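Local coordinates for protein probable ubiquitin-conjugating enzyme E2 7 (PDB 1PZV) that probably accepts ubiquitin from the E1 activating enzyme as a thioester on its active-site cysteine and passes it on to other proteins, at residues V18-F23 and T114-L119; A25-D30 and Y34-L39; T46-G51 and A148-K153; P68-I73 and L120-M125. All coordinates share one frame; numbering follows the deposited sequence.

Interaction 1. Residues V18-F23 and T114-L119; sequences VPVDGF and TVETIL
Leu-119 packs over one face of the Phe-23 ring, its CB above the centre. That CB stands 4.2 Å from the Phe-23 ring centroid and only 2° off the ring normal, a CH-pi contact, while the two side chains run past each other in opposite directions. The methyls carry the overlap toward the root of the ring: Leu-119 CD2 is 3.9 Å from Phe-23 CD1, and Leu-119 CD1 reaches Phe-23 CB at 4.0 Å. At the far end, Phe-23 CZ meets the carbonyl O of Leu-119 at 3.5 Å.

Val-20 crosses Glu-116 obliquely, touching CG of Glu-116 with CG2 at 4.1 Å. That methyl lies beside the backbone N, since CG1 takes the place anti to it (chi1 174°), and it also meets Leu-119 CB at 4.3 Å. Met-15 of helix 5-17 touches both Val-20 and Leu-119. A capping box of Thr-114 and Thr-117 opens helix 115-127, on which the loop packs through Val-20 and Phe-23.

The chemistry is graded: an aromatic face and a branched aliphatic chain fill the buried side, whereas at the exposed margin Glu-116 lends its CG methylene to Val-20. Cohesion across the contact therefore rests on shape and apolar surface, not on charge.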
loop_
_atom_site.group_PDB
_atom_site.type_symbol
_atom_site.label_atom_id
_atom_site.label_comp_id
_atom_site.label_asym_id
_atom_site.label_seq_id
_atom_site.Cartn_x
_atom_site.Cartn_y
_atom_site.Cartn_z
ATOM N N VAL A 18 -5.894 14.260 -10.132
ATOM C CA VAL A 18 -5.746 14.768 -8.774
ATOM C C VAL A 18 -5.370 13.565 -7.919
ATOM O O VAL A 18 -6.233 12.866 -7.374
ATOM C CB VAL A 18 -7.059 15.358 -8.234
ATOM C CG1 VAL A 18 -6.786 16.085 -6.927
ATOM C CG2 VAL A 18 -7.676 16.281 -9.259
ATOM N N PRO A 19 -4.068 13.300 -7.792
ATOM C CA PRO A 19 -3.642 12.154 -6.994
ATOM C C PRO A 19 -3.679 12.420 -5.504
ATOM O O PRO A 19 -3.793 13.563 -5.059
ATOM C CB PRO A 19 -2.207 11.908 -7.474
ATOM C CG PRO A 19 -2.086 12.717 -8.767
ATOM C CD PRO A 19 -2.924 13.919 -8.473
ATOM N N VAL A 20 -3.604 11.337 -4.738
ATOM C CA VAL A 20 -3.544 11.424 -3.292
ATOM C C VAL A 20 -2.060 11.747 -3.103
ATOM O O VAL A 20 -1.207 10.898 -3.344
ATOM C CB VAL A 20 -3.859 10.060 -2.636
ATOM C CG1 VAL A 20 -3.653 10.139 -1.124
ATOM C CG2 VAL A 20 -5.278 9.633 -2.979
ATOM N N ASP A 21 -1.767 12.984 -2.708
ATOM C CA ASP A 21 -0.395 13.451 -2.515
ATOM C C ASP A 21 0.615 12.347 -2.167
ATOM O O ASP A 21 0.510 11.700 -1.124
ATOM C CB ASP A 21 -0.370 14.537 -1.432
ATOM C CG ASP A 21 1.027 15.096 -1.203
ATOM O OD1 ASP A 21 1.616 15.620 -2.179
ATOM O OD2 ASP A 21 1.540 15.012 -0.057
ATOM N N GLY A 22 1.588 12.133 -3.051
ATOM C CA GLY A 22 2.589 11.110 -2.803
ATOM C C GLY A 22 2.264 9.741 -3.381
ATOM O O GLY A 22 2.845 8.726 -2.972
ATOM N N PHE A 23 1.335 9.703 -4.332
ATOM C CA PHE A 23 0.935 8.453 -4.969
ATOM C C PHE A 23 0.769 8.681 -6.470
ATOM O O PHE A 23 0.101 9.629 -6.902
ATOM C CB PHE A 23 -0.390 7.953 -4.384
ATOM C CG PHE A 23 -0.272 7.329 -3.015
ATOM C CD1 PHE A 23 0.120 5.999 -2.872
ATOM C CD2 PHE A 23 -0.564 8.067 -1.871
ATOM C CE1 PHE A 23 0.212 5.409 -1.603
ATOM C CE2 PHE A 23 -0.474 7.484 -0.586
ATOM C CZ PHE A 23 -0.084 6.159 -0.455
ATOM N N THR A 114 -13.223 3.563 -2.194
ATOM C CA THR A 114 -12.528 3.790 -3.458
ATOM C C THR A 114 -11.017 3.571 -3.330
ATOM O O THR A 114 -10.482 3.388 -2.221
ATOM C CB THR A 114 -12.754 5.225 -3.972
ATOM O OG1 THR A 114 -12.095 6.153 -3.102
ATOM C CG2 THR A 114 -14.233 5.545 -4.021
ATOM N N VAL A 115 -10.344 3.583 -4.478
ATOM C CA VAL A 115 -8.905 3.401 -4.516
ATOM C C VAL A 115 -8.335 4.462 -3.591
ATOM O O VAL A 115 -7.361 4.229 -2.867
ATOM C CB VAL A 115 -8.362 3.597 -5.949
ATOM C CG1 VAL A 115 -6.853 3.472 -5.962
ATOM C CG2 VAL A 115 -8.984 2.567 -6.881
ATOM N N GLU A 116 -8.977 5.626 -3.621
ATOM C CA GLU A 116 -8.577 6.742 -2.793
ATOM C C GLU A 116 -8.584 6.336 -1.326
ATOM O O GLU A 116 -7.639 6.622 -0.598
ATOM C CB GLU A 116 -9.524 7.922 -3.006
ATOM C CG GLU A 116 -9.227 9.118 -2.099
ATOM C CD GLU A 116 -10.217 10.260 -2.268
ATOM O OE1 GLU A 116 -10.058 11.279 -1.556
ATOM O OE2 GLU A 116 -11.149 10.144 -3.106
ATOM N N THR A 117 -9.653 5.671 -0.899
ATOM C CA THR A 117 -9.783 5.214 0.480
ATOM C C THR A 117 -8.611 4.289 0.839
ATOM O O THR A 117 -7.967 4.442 1.880
ATOM C CB THR A 117 -11.120 4.441 0.691
ATOM O OG1 THR A 117 -12.226 5.260 0.285
ATOM C CG2 THR A 117 -11.299 4.070 2.168
ATOM N N ILE A 118 -8.348 3.326 -0.032
ATOM C CA ILE A 118 -7.255 2.393 0.159
ATOM C C ILE A 118 -5.955 3.171 0.291
ATOM O O ILE A 118 -5.244 3.034 1.293
ATOM C CB ILE A 118 -7.120 1.429 -1.048
ATOM C CG1 ILE A 118 -8.334 0.512 -1.105
ATOM C CG2 ILE A 118 -5.849 0.597 -0.936
ATOM C CD1 ILE A 118 -8.421 -0.298 -2.368
ATOM N N LEU A 119 -5.643 3.989 -0.712
ATOM C CA LEU A 119 -4.403 4.743 -0.675
ATOM C C LEU A 119 -4.261 5.577 0.596
ATOM O O LEU A 119 -3.161 5.699 1.158
ATOM C CB LEU A 119 -4.267 5.619 -1.922
ATOM C CG LEU A 119 -4.111 4.842 -3.238
ATOM C CD1 LEU A 119 -3.730 5.804 -4.357
ATOM C CD2 LEU A 119 -3.054 3.776 -3.086
#

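Interaction 2. Residues A25-D30 and Y34-L39; sequences AGLVDD and YKWEVL
The indole of Trp-36 meets two side chains of the opposite strand, both obliquely to its plane: Leu-27 CD2 comes to 3.6 Å from Trp-36 CD1 on the pyrrole part, and Ala-25 CB to 4.1 Å from Trp-36 CE3 on the benzo part. Phe-59 meets the same indole with the ring planes about 50° apart, and NE1 is hydrogen-bonded to Ile-33 O. Were Trp-36 an alanine, Ile-33 O would probably lose its NE1 mate and a gap would open beside Ala-25 and Leu-27.

The backbones form an antiparallel ladder. Gly-26 and Glu-37 are a hydrogen-bonded pair, joined by Gly-26 N to Glu-37 O at 3.1 Å and by Glu-37 N to Gly-26 O at 2.9 Å. Ala-25 with Val-38 and Leu-27 with Trp-36 are the non-hydrogen-bonded pairs beside it. Further along, Val-28 N donates to Lys-35 O at 3.2 Å, nearly straight at 169°.

On the other side of the sheet, Glu-37 has CG between its backbone N and carbonyl carbon (chi1 48°), which lays the chain over its partner: CG is 3.5 Å from Gly-26 O. The absence of a side chain at Gly-26 leaves room for the Glu-37 chain, which is probably why glycine suits this position. Val-28 slants across Glu-37, Val-28 CG2 lying 4.1 Å from Glu-37 CB.

This is the first hairpin of the meander sheet. Strand 23-27 is its edge; strand 35-41 bonds on its other flank to strand 52-58, while helix 5-17 brings Leu-12 onto Leu-27 and Trp-36, and Met-15 onto Ala-25.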
loop_
_atom_site.group_PDB
_atom_site.type_symbol
_atom_site.label_atom_id
_atom_site.label_comp_id
_atom_site.label_asym_id
_atom_site.label_seq_id
_atom_site.Cartn_x
_atom_site.Cartn_y
_atom_site.Cartn_z
ATOM N N ALA A 25 -0.422 6.659 -9.943
ATOM C CA ALA A 25 -1.068 5.440 -10.435
ATOM C C ALA A 25 -1.099 5.307 -11.955
ATOM O O ALA A 25 -1.295 6.283 -12.674
ATOM C CB ALA A 25 -2.499 5.335 -9.866
ATOM N N GLY A 26 -0.905 4.086 -12.434
ATOM C CA GLY A 26 -0.918 3.833 -13.857
ATOM C C GLY A 26 -1.288 2.386 -14.071
ATOM O O GLY A 26 -1.563 1.677 -13.114
ATOM N N LEU A 27 -1.293 1.937 -15.318
ATOM C CA LEU A 27 -1.644 0.556 -15.633
ATOM C C LEU A 27 -0.447 -0.245 -16.103
ATOM O O LEU A 27 0.345 0.250 -16.899
ATOM C CB LEU A 27 -2.690 0.522 -16.739
ATOM C CG LEU A 27 -4.088 1.015 -16.396
ATOM C CD1 LEU A 27 -4.909 1.059 -17.684
ATOM C CD2 LEU A 27 -4.738 0.085 -15.349
ATOM N N VAL A 28 -0.317 -1.479 -15.627
ATOM C CA VAL A 28 0.785 -2.329 -16.068
ATOM C C VAL A 28 0.590 -2.566 -17.565
ATOM O O VAL A 28 1.521 -2.412 -18.359
ATOM C CB VAL A 28 0.776 -3.694 -15.346
ATOM C CG1 VAL A 28 1.879 -4.587 -15.917
ATOM C CG2 VAL A 28 0.956 -3.493 -13.839
ATOM N N ASP A 29 -0.631 -2.944 -17.935
ATOM C CA ASP A 29 -0.992 -3.183 -19.330
ATOM C C ASP A 29 -2.133 -2.220 -19.679
ATOM O O ASP A 29 -3.217 -2.284 -19.096
ATOM C CB ASP A 29 -1.443 -4.638 -19.518
ATOM C CG ASP A 29 -1.697 -4.995 -20.984
ATOM O OD1 ASP A 29 -2.514 -4.311 -21.640
ATOM O OD2 ASP A 29 -1.079 -5.966 -21.481
ATOM N N ASP A 30 -1.882 -1.325 -20.626
ATOM C CA ASP A 30 -2.880 -0.340 -21.026
ATOM C C ASP A 30 -4.247 -0.866 -21.453
ATOM O O ASP A 30 -5.205 -0.098 -21.537
ATOM C CB ASP A 30 -2.315 0.550 -22.129
ATOM C CG ASP A 30 -1.524 1.711 -21.577
ATOM O OD1 ASP A 30 -2.109 2.487 -20.790
ATOM O OD2 ASP A 30 -0.328 1.848 -21.918
ATOM N N TYR A 34 -7.544 -3.831 -14.711
ATOM C CA TYR A 34 -7.578 -4.562 -13.445
ATOM C C TYR A 34 -6.232 -4.763 -12.739
ATOM O O TYR A 34 -6.185 -5.370 -11.662
ATOM C CB TYR A 34 -8.272 -5.911 -13.650
ATOM C CG TYR A 34 -9.759 -5.782 -13.935
ATOM C CD1 TYR A 34 -10.692 -5.696 -12.890
ATOM C CD2 TYR A 34 -10.234 -5.686 -15.247
ATOM C CE1 TYR A 34 -12.066 -5.513 -13.146
ATOM C CE2 TYR A 34 -11.601 -5.499 -15.513
ATOM C CZ TYR A 34 -12.509 -5.411 -14.461
ATOM O OH TYR A 34 -13.849 -5.202 -14.728
ATOM N N LYS A 35 -5.146 -4.268 -13.337
ATOM C CA LYS A 35 -3.802 -4.368 -12.741
ATOM C C LYS A 35 -3.142 -2.997 -12.728
ATOM O O LYS A 35 -2.732 -2.489 -13.776
ATOM C CB LYS A 35 -2.908 -5.315 -13.536
ATOM C CG LYS A 35 -3.297 -6.776 -13.468
ATOM C CD LYS A 35 -2.272 -7.657 -14.205
ATOM C CE LYS A 35 -0.926 -7.686 -13.479
ATOM N NZ LYS A 35 -1.054 -8.257 -12.110
ATOM N N TRP A 36 -3.028 -2.402 -11.545
ATOM C CA TRP A 36 -2.426 -1.077 -11.413
ATOM C C TRP A 36 -1.018 -1.099 -10.848
ATOM O O TRP A 36 -0.706 -1.892 -9.955
ATOM C CB TRP A 36 -3.268 -0.200 -10.487
ATOM C CG TRP A 36 -4.635 0.112 -10.981
ATOM C CD1 TRP A 36 -5.389 -0.633 -11.838
ATOM C CD2 TRP A 36 -5.444 1.232 -10.602
ATOM N NE1 TRP A 36 -6.614 -0.043 -12.025
ATOM C CE2 TRP A 36 -6.671 1.109 -11.286
ATOM C CE3 TRP A 36 -5.238 2.344 -9.775
ATOM C CZ2 TRP A 36 -7.705 2.037 -11.140
ATOM C CZ3 TRP A 36 -6.261 3.269 -9.634
ATOM C CH2 TRP A 36 -7.473 3.117 -10.323
ATOM N N GLU A 37 -0.171 -0.219 -11.371
ATOM C CA GLU A 37 1.188 -0.081 -10.865
ATOM C C GLU A 37 1.182 1.259 -10.140
ATOM O O GLU A 37 0.984 2.297 -10.768
ATOM C CB GLU A 37 2.217 -0.059 -12.006
ATOM C CG GLU A 37 1.878 0.878 -13.169
ATOM C CD GLU A 37 3.015 1.014 -14.197
ATOM O OE1 GLU A 37 3.740 0.011 -14.443
ATOM O OE2 GLU A 37 3.166 2.127 -14.770
ATOM N N VAL A 38 1.372 1.251 -8.826
ATOM C CA VAL A 38 1.362 2.513 -8.091
ATOM C C VAL A 38 2.660 2.867 -7.366
ATOM O O VAL A 38 3.214 2.058 -6.630
ATOM C CB VAL A 38 0.191 2.558 -7.061
ATOM C CG1 VAL A 38 -1.071 1.960 -7.687
ATOM C CG2 VAL A 38 0.572 1.829 -5.776
ATOM N N LEU A 39 3.140 4.085 -7.588
ATOM C CA LEU A 39 4.349 4.562 -6.934
ATOM C C LEU A 39 3.942 5.108 -5.578
ATOM O O LEU A 39 3.108 6.009 -5.485
ATOM C CB LEU A 39 5.003 5.694 -7.734
ATOM C CG LEU A 39 6.238 6.326 -7.074
ATOM C CD1 LEU A 39 7.369 5.289 -7.046
ATOM C CD2 LEU A 39 6.676 7.583 -7.825
#

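Interaction 3. Residues T46-G51 and A148-K153; sequences TLYEGG and AEFKKK
Leu-47 and Lys-151 bring the two backbones nearest, their CA atoms 6.7 Å apart. One belongs to the irregular loop between strands 35-41 and 52-58, the other to helix 147-161. A weak hydrogen bond from Tyr-48 N to Thr-46 OG1 spans the turn at Leu-47, the residue that faces the helix.

Both methyls of Leu-47 touch the helix. CD1 comes in at the edge of the Phe-150 ring, near its plane, 3.6 Å from Phe-150 CE2, and also meets Lys-151 CG. CD2 lies 3.6 Å from Lys-151 CG and touches CD as well, the leucine and lysine side chains crossing at about a right angle. Phe-150 has CG anti to its backbone N (chi1 -176°), and the ring's leading atoms thereby reach the loop. The Tyr-48 side chain crosses that of Phe-150 at about a right angle and sets its OH 3.9 Å from Phe-150 CZ. This hydroxyl is held by hydrogen bonds to Trp-77 O and His-78 ND1. Cutting Leu-47 back to alanine is likely to open a gap at the Phe-150 edge and strip the Lys-151 methylenes of their apolar partner.

Val-154, further along the helix, touches both Leu-47 and Tyr-48. Phenylalanine suits the buried position, and lysine the exposed one, where its stem covers leucine and its ammonium leads away. The union is thus hydrophobic, while the tyrosine hydroxyl that touches it finds its partners in a neighbouring loop.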
loop_
_atom_site.group_PDB
_atom_site.type_symbol
_atom_site.label_atom_id
_atom_site.label_comp_id
_atom_site.label_asym_id
_atom_site.label_seq_id
_atom_site.Cartn_x
_atom_site.Cartn_y
_atom_site.Cartn_z
ATOM N N THR A 46 7.970 10.108 8.774
ATOM C CA THR A 46 7.790 8.677 8.988
ATOM C C THR A 46 9.130 8.094 8.557
ATOM O O THR A 46 9.875 8.746 7.825
ATOM C CB THR A 46 6.652 8.062 8.104
ATOM O OG1 THR A 46 7.128 7.866 6.771
ATOM C CG2 THR A 46 5.436 8.977 8.060
ATOM N N LEU A 47 9.446 6.887 9.011
ATOM C CA LEU A 47 10.712 6.261 8.649
ATOM C C LEU A 47 10.813 6.078 7.145
ATOM O O LEU A 47 11.906 5.942 6.575
ATOM C CB LEU A 47 10.856 4.915 9.349
ATOM C CG LEU A 47 10.931 5.045 10.866
ATOM C CD1 LEU A 47 11.068 3.658 11.472
ATOM C CD2 LEU A 47 12.109 5.939 11.250
ATOM N N TYR A 48 9.658 6.070 6.502
ATOM C CA TYR A 48 9.617 5.934 5.065
ATOM C C TYR A 48 9.417 7.374 4.612
ATOM O O TYR A 48 8.300 7.889 4.654
ATOM C CB TYR A 48 8.435 5.042 4.681
ATOM C CG TYR A 48 8.311 3.819 5.570
ATOM C CD1 TYR A 48 7.823 3.922 6.876
ATOM C CD2 TYR A 48 8.695 2.557 5.112
ATOM C CE1 TYR A 48 7.722 2.800 7.697
ATOM C CE2 TYR A 48 8.600 1.429 5.926
ATOM C CZ TYR A 48 8.113 1.557 7.216
ATOM O OH TYR A 48 8.035 0.439 8.026
ATOM N N GLU A 49 10.500 8.040 4.227
ATOM C CA GLU A 49 10.408 9.428 3.800
ATOM C C GLU A 49 10.794 9.646 2.351
ATOM O O GLU A 49 10.016 10.221 1.571
ATOM C CB GLU A 49 11.275 10.318 4.671
ATOM C CG GLU A 49 10.526 11.044 5.762
ATOM C CD GLU A 49 10.951 12.503 5.870
ATOM O OE1 GLU A 49 10.935 13.050 6.993
ATOM O OE2 GLU A 49 11.294 13.106 4.828
ATOM N N GLY A 50 11.992 9.202 1.986
ATOM C CA GLY A 50 12.434 9.376 0.614
ATOM C C GLY A 50 12.228 8.112 -0.190
ATOM O O GLY A 50 12.854 7.909 -1.224
ATOM N N GLY A 51 11.334 7.261 0.282
ATOM C CA GLY A 51 11.107 6.015 -0.408
ATOM C C GLY A 51 10.226 6.062 -1.638
ATOM O O GLY A 51 9.167 6.679 -1.638
ATOM N N ALA A 148 16.386 0.241 17.428
ATOM C CA ALA A 148 17.678 0.622 16.874
ATOM C C ALA A 148 17.920 0.088 15.468
ATOM O O ALA A 148 18.065 0.854 14.515
ATOM C CB ALA A 148 18.788 0.141 17.801
ATOM N N GLU A 149 17.961 -1.232 15.344
ATOM C CA GLU A 149 18.220 -1.856 14.059
ATOM C C GLU A 149 17.079 -1.693 13.064
ATOM O O GLU A 149 17.302 -1.730 11.850
ATOM C CB GLU A 149 18.513 -3.340 14.249
ATOM C CG GLU A 149 19.287 -3.940 13.101
ATOM C CD GLU A 149 18.979 -5.407 12.913
ATOM O OE1 GLU A 149 19.041 -6.152 13.916
ATOM O OE2 GLU A 149 18.678 -5.812 11.764
ATOM N N PHE A 150 15.863 -1.515 13.582
ATOM C CA PHE A 150 14.683 -1.354 12.736
ATOM C C PHE A 150 14.777 -0.123 11.831
ATOM O O PHE A 150 14.626 -0.232 10.611
ATOM C CB PHE A 150 13.415 -1.256 13.591
ATOM C CG PHE A 150 12.147 -1.176 12.782
ATOM C CD1 PHE A 150 11.613 -2.312 12.180
ATOM C CD2 PHE A 150 11.492 0.041 12.605
ATOM C CE1 PHE A 150 10.444 -2.234 11.413
ATOM C CE2 PHE A 150 10.326 0.125 11.837
ATOM C CZ PHE A 150 9.803 -1.014 11.244
ATOM N N LYS A 151 15.008 1.046 12.421
ATOM C CA LYS A 151 15.127 2.263 11.626
ATOM C C LYS A 151 16.248 2.080 10.622
ATOM O O LYS A 151 16.184 2.586 9.503
ATOM C CB LYS A 151 15.443 3.474 12.513
ATOM C CG LYS A 151 14.254 3.979 13.320
ATOM C CD LYS A 151 14.511 5.357 13.934
ATOM C CE LYS A 151 15.542 5.310 15.053
ATOM N NZ LYS A 151 15.683 6.634 15.736
ATOM N N LYS A 152 17.270 1.342 11.039
ATOM C CA LYS A 152 18.435 1.084 10.209
ATOM C C LYS A 152 18.077 0.234 8.990
ATOM O O LYS A 152 18.694 0.364 7.935
ATOM C CB LYS A 152 19.515 0.391 11.048
ATOM C CG LYS A 152 20.883 0.307 10.389
ATOM C CD LYS A 152 21.816 -0.597 11.190
ATOM C CE LYS A 152 23.020 -1.039 10.362
ATOM N NZ LYS A 152 23.840 -2.059 11.072
ATOM N N LYS A 153 17.079 -0.631 9.136
ATOM C CA LYS A 153 16.650 -1.485 8.032
ATOM C C LYS A 153 15.655 -0.776 7.116
ATOM O O LYS A 153 15.611 -1.047 5.914
ATOM C CB LYS A 153 16.050 -2.783 8.574
ATOM C CG LYS A 153 17.082 -3.637 9.279
ATOM C CD LYS A 153 18.168 -4.071 8.296
ATOM C CE LYS A 153 19.453 -4.503 8.998
ATOM N NZ LYS A 153 20.127 -3.347 9.666
#

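Interaction 4. Residues P68-I73 and L120-M125; sequences PKMKFI and LSVISM
Met-70 and Val-122 make the first of two apolar meetings, with Met-70 SD 4.1 Å from Val-122 CG2 and the side chains crossing at a slant. The methionine is stretched out: its CG is anti to the backbone N (chi1 -174°) and the chain stays extended beyond it, which lets the sulfur span much of the distance between the two elements, whose nearest CA atoms, those of Met-70 and Val-122, are 10.1 Å apart. A long, flexible thioether on the strand thus suits a short beta-branched valine on the helix.

The second sets a methyl against a ring. Met-125 brings CE obliquely to Phe-72, 4.5 Å from Phe-72 CE1, a loose contact made by carbon. The side chain of Met-125 is also about 7 Å from that of Cys-88, the predicted thioester cysteine.

Backbone polar groups bond along the helix and to the neighbouring strand, not across this contact. Met-125 N donates to Ser-121 O at 3.0 Å, and Lys-71 pairs with Ile-56 of strand 52-58.

All four touching residues are buried near the centre of the chain, where helix 115-127 packs against the sheet, here on strand 69-72. From strand 52-58, Leu-57 touches Met-70, while Phe-53 and Ala-55 touch Phe-72.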
loop_
_atom_site.group_PDB
_atom_site.type_symbol
_atom_site.label_atom_id
_atom_site.label_comp_id
_atom_site.label_asym_id
_atom_site.label_seq_id
_atom_site.Cartn_x
_atom_site.Cartn_y
_atom_site.Cartn_z
ATOM N N PRO A 68 -9.445 -5.104 -3.489
ATOM C CA PRO A 68 -8.391 -5.494 -4.417
ATOM C C PRO A 68 -7.248 -5.994 -3.544
ATOM O O PRO A 68 -7.232 -5.741 -2.340
ATOM C CB PRO A 68 -8.058 -4.184 -5.113
ATOM C CG PRO A 68 -8.263 -3.179 -4.013
ATOM C CD PRO A 68 -9.566 -3.637 -3.413
ATOM N N LYS A 69 -6.304 -6.714 -4.131
ATOM C CA LYS A 69 -5.164 -7.199 -3.365
ATOM C C LYS A 69 -4.012 -6.245 -3.634
ATOM O O LYS A 69 -3.786 -5.856 -4.782
ATOM C CB LYS A 69 -4.783 -8.625 -3.793
ATOM C CG LYS A 69 -5.800 -9.691 -3.381
ATOM C CD LYS A 69 -5.272 -11.103 -3.622
ATOM C CE LYS A 69 -6.181 -12.154 -2.988
ATOM N NZ LYS A 69 -5.626 -13.537 -3.109
ATOM N N MET A 70 -3.299 -5.842 -2.587
ATOM C CA MET A 70 -2.178 -4.935 -2.777
ATOM C C MET A 70 -0.861 -5.587 -2.422
ATOM O O MET A 70 -0.624 -5.932 -1.267
ATOM C CB MET A 70 -2.354 -3.668 -1.948
ATOM C CG MET A 70 -1.279 -2.628 -2.224
ATOM S SD MET A 70 -1.707 -1.051 -1.498
ATOM C CE MET A 70 -0.442 0.008 -2.162
ATOM N N LYS A 71 -0.007 -5.750 -3.426
ATOM C CA LYS A 71 1.297 -6.363 -3.228
ATOM C C LYS A 71 2.423 -5.385 -3.534
ATOM O O LYS A 71 2.532 -4.879 -4.647
ATOM C CB LYS A 71 1.454 -7.594 -4.130
ATOM C CG LYS A 71 2.846 -8.195 -4.066
ATOM C CD LYS A 71 2.920 -9.557 -4.754
ATOM C CE LYS A 71 4.331 -10.141 -4.649
ATOM N NZ LYS A 71 4.387 -11.574 -5.057
ATOM N N PHE A 72 3.259 -5.127 -2.542
ATOM C CA PHE A 72 4.386 -4.234 -2.722
ATOM C C PHE A 72 5.564 -4.854 -3.471
ATOM O O PHE A 72 6.033 -5.924 -3.110
ATOM C CB PHE A 72 4.907 -3.758 -1.351
ATOM C CG PHE A 72 4.572 -2.360 -1.035
ATOM C CD1 PHE A 72 3.544 -2.046 -0.155
ATOM C CD2 PHE A 72 5.275 -1.349 -1.644
ATOM C CE1 PHE A 72 3.225 -0.714 0.104
ATOM C CE2 PHE A 72 4.973 -0.033 -1.401
ATOM C CZ PHE A 72 3.945 0.293 -0.526
ATOM N N ILE A 73 6.004 -4.200 -4.485
ATOM C CA ILE A 73 7.166 -4.645 -5.194
ATOM C C ILE A 73 8.172 -3.685 -4.640
ATOM O O ILE A 73 7.761 -2.617 -4.223
ATOM C CB ILE A 73 7.015 -4.533 -6.730
ATOM C CG1 ILE A 73 6.045 -5.626 -7.218
ATOM C CG2 ILE A 73 8.363 -4.651 -7.429
ATOM C CD1 ILE A 73 5.903 -5.701 -8.718
ATOM N N LEU A 120 -5.369 6.133 1.064
ATOM C CA LEU A 120 -5.331 6.932 2.275
ATOM C C LEU A 120 -5.016 6.060 3.474
ATOM O O LEU A 120 -4.163 6.408 4.292
ATOM C CB LEU A 120 -6.667 7.650 2.497
ATOM C CG LEU A 120 -6.894 8.879 1.612
ATOM C CD1 LEU A 120 -8.292 9.427 1.804
ATOM C CD2 LEU A 120 -5.841 9.926 1.954
ATOM N N SER A 121 -5.698 4.925 3.593
ATOM C CA SER A 121 -5.432 4.057 4.734
ATOM C C SER A 121 -3.994 3.522 4.659
ATOM O O SER A 121 -3.446 3.053 5.658
ATOM C CB SER A 121 -6.458 2.912 4.813
ATOM O OG SER A 121 -6.211 1.916 3.846
ATOM N N VAL A 122 -3.378 3.611 3.480
ATOM C CA VAL A 122 -1.993 3.163 3.320
ATOM C C VAL A 122 -1.006 4.185 3.910
ATOM O O VAL A 122 0.039 3.815 4.459
ATOM C CB VAL A 122 -1.651 2.907 1.850
ATOM C CG1 VAL A 122 -0.160 2.602 1.699
ATOM C CG2 VAL A 122 -2.489 1.766 1.339
ATOM N N ILE A 123 -1.326 5.466 3.796
ATOM C CA ILE A 123 -0.458 6.453 4.399
ATOM C C ILE A 123 -0.497 6.178 5.908
ATOM O O ILE A 123 0.519 6.286 6.600
ATOM C CB ILE A 123 -0.950 7.886 4.141
ATOM C CG1 ILE A 123 -0.706 8.261 2.681
ATOM C CG2 ILE A 123 -0.234 8.869 5.084
ATOM C CD1 ILE A 123 -1.166 9.655 2.338
ATOM N N SER A 124 -1.678 5.820 6.411
ATOM C CA SER A 124 -1.846 5.509 7.820
ATOM C C SER A 124 -0.973 4.319 8.211
ATOM O O SER A 124 -0.261 4.365 9.204
ATOM C CB SER A 124 -3.303 5.162 8.123
ATOM O OG SER A 124 -4.136 6.301 8.112
ATOM N N MET A 125 -1.043 3.246 7.435
ATOM C CA MET A 125 -0.243 2.075 7.731
ATOM C C MET A 125 1.240 2.405 7.892
ATOM O O MET A 125 1.895 1.922 8.824
ATOM C CB MET A 125 -0.392 1.035 6.632
ATOM C CG MET A 125 0.661 -0.045 6.722
ATOM S SD MET A 125 0.475 -1.259 5.451
ATOM C CE MET A 125 1.127 -0.341 4.021
#

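Interaction 4 is the fully buried contact, near the centre of the chain, whereas interactions 1, 2 and 3 each grade from core to surface. Interactions 1 and 4 share helix 115-127 and touch, Phe-23 packing on Val-122 and Ile-123; interactions 2 and 4 reach the same sheet and meet where Val-38 faces Met-70. Interaction 3, on helix 147-161, touches none of the others and lies across the chain's centre from interaction 2. Chemistry follows place: the hairpin of interaction 2 alone is tied across by backbone hydrogen bonds, while the other three, joining a helix to a loop or strand, depend on apolar side chains, with the aliphatic stems of Glu-116 and Lys-151 serving at the exposed margins.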